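PDB 4DH4: MIF from Toxoplasma gondii, which belongs to the macrophage migration inhibitory factor family, small alpha/beta proteins that assemble as trimers. Local coordinates for residues A[31-36]-A[62-67]. Residues are numbered along the deposited sequence; the frame is centred on the assembly and turned at random. Where two conformers were deposited one is given.
Sequences LGKPLS and VASIGG
K33 reaches from the loop that follows helix 13-31 to the backbone of I65 and gives the one hydrogen bond between residues 31-36 and 62-67: its NZ donates to the backbone O of I65 at 3.0 Å. The ammonium lies in the carbonyl plane, on a lone pair of that oxygen, with a C=O...N angle of 138°. Most of the lysine chain is extended, but a bend at its last torsion (chi4 -148°) turns NZ onto the carbonyl.

A second polar bond lies within the turn itself. S64 OG, rotated so that it is carried to the carbonyl of G66, donates to G66 O at 2.8 Å, approaching almost end-on to the carbonyl at 162°. It thereby links S64 to the carbonyl two residues on.

The remaining touches are van der Waals. The two methyls of L31 touch different parts of the turn: CD1 rests against S64 OG at 3.6 Å, while CD2 meets G67 O at 3.5 Å. The aliphatic part of K33 passes the same hydroxyl, its CE 3.7 Å from S64 OG, so carbons of both residues lie against the hydroxyl, at about a right angle to each other. L31 also packs on T72 and I76 of helix 70-88, and both L31 and K33 touch P1.

G32, with positive phi, is the C' residue of the Schellman motif that ends helix 13-31. In this alpha/beta fold the contact thus joins the C-terminal end of that helix to the turn that follows inner strand 58-65. The pairing is small, one hydrogen bond from a charged donor and a few aliphatic contacts, and its directional part is the lysine bond. The lysine from outside the turn and the serine from within it hold two successive carbonyls, I65 and G66, which probably restricts the turn.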
# COMPACT_ATOMS: atom_id res chain seq x y z
N LEU A 31 11.30 -14.83 10.17
CA LEU A 31 12.32 -13.80 10.19
C LEU A 31 13.20 -13.84 11.44
O LEU A 31 14.22 -13.16 11.52
CB LEU A 31 11.68 -12.41 10.02
CG LEU A 31 10.91 -12.16 8.72
CD1 LEU A 31 10.12 -10.85 8.77
CD2 LEU A 31 11.83 -12.17 7.51
N GLY A 32 12.80 -14.66 12.42
CA GLY A 32 13.52 -14.72 13.70
C GLY A 32 13.55 -13.37 14.39
O GLY A 32 14.59 -12.95 14.90
N LYS A 33 12.40 -12.69 14.40
CA LYS A 33 12.27 -11.39 15.06
C LYS A 33 11.21 -11.46 16.16
O LYS A 33 10.27 -12.27 16.06
CB LYS A 33 11.92 -10.28 14.05
CG LYS A 33 12.98 -10.07 12.97
CD LYS A 33 12.94 -8.66 12.41
CE LYS A 33 14.15 -8.39 11.53
NZ LYS A 33 14.55 -6.96 11.62
N PRO A 34 11.34 -10.62 17.20
CA PRO A 34 10.37 -10.71 18.30
C PRO A 34 8.99 -10.27 17.85
O PRO A 34 8.86 -9.34 17.04
CB PRO A 34 10.92 -9.72 19.35
CG PRO A 34 12.31 -9.39 18.91
CD PRO A 34 12.35 -9.57 17.43
N LEU A 35 7.96 -10.96 18.34
CA LEU A 35 6.58 -10.59 18.06
C LEU A 35 6.30 -9.11 18.38
O LEU A 35 5.49 -8.47 17.69
CB LEU A 35 5.62 -11.51 18.82
CG LEU A 35 4.12 -11.28 18.66
CD1 LEU A 35 3.68 -11.26 17.19
CD2 LEU A 35 3.34 -12.33 19.45
N SER A 36 7.00 -8.56 19.37
CA SER A 36 6.81 -7.15 19.78
C SER A 36 7.03 -6.13 18.66
O SER A 36 6.55 -4.99 18.74
CB SER A 36 7.69 -6.81 20.99
OG SER A 36 9.07 -6.95 20.68
N VAL A 62 4.59 -7.70 2.48
CA VAL A 62 5.42 -7.90 3.67
C VAL A 62 6.78 -7.21 3.56
O VAL A 62 7.48 -7.34 2.56
CB VAL A 62 5.50 -9.40 4.14
CG1 VAL A 62 5.08 -10.37 3.05
CG2 VAL A 62 6.87 -9.76 4.74
N ALA A 63 7.12 -6.47 4.61
CA ALA A 63 8.35 -5.66 4.68
C ALA A 63 9.12 -5.98 5.94
O ALA A 63 8.53 -6.25 6.99
CB ALA A 63 8.01 -4.17 4.65
N SER A 64 10.45 -5.94 5.85
CA SER A 64 11.29 -6.19 7.01
C SER A 64 12.61 -5.47 6.83
O SER A 64 13.04 -5.21 5.70
CB SER A 64 11.53 -7.70 7.18
OG SER A 64 12.28 -7.95 8.36
N ILE A 65 13.25 -5.15 7.95
CA ILE A 65 14.62 -4.65 7.93
C ILE A 65 15.52 -5.87 7.89
O ILE A 65 15.76 -6.52 8.92
CB ILE A 65 14.95 -3.77 9.16
CG1 ILE A 65 13.95 -2.62 9.27
CG2 ILE A 65 16.40 -3.25 9.08
CD1 ILE A 65 13.90 -1.98 10.66
N GLY A 66 15.99 -6.20 6.69
CA GLY A 66 16.73 -7.45 6.49
C GLY A 66 15.82 -8.66 6.55
O GLY A 66 14.64 -8.55 6.88
N GLY A 67 16.38 -9.83 6.24
CA GLY A 67 15.66 -11.09 6.38
C GLY A 67 14.89 -11.45 5.13
O GLY A 67 14.29 -12.52 5.06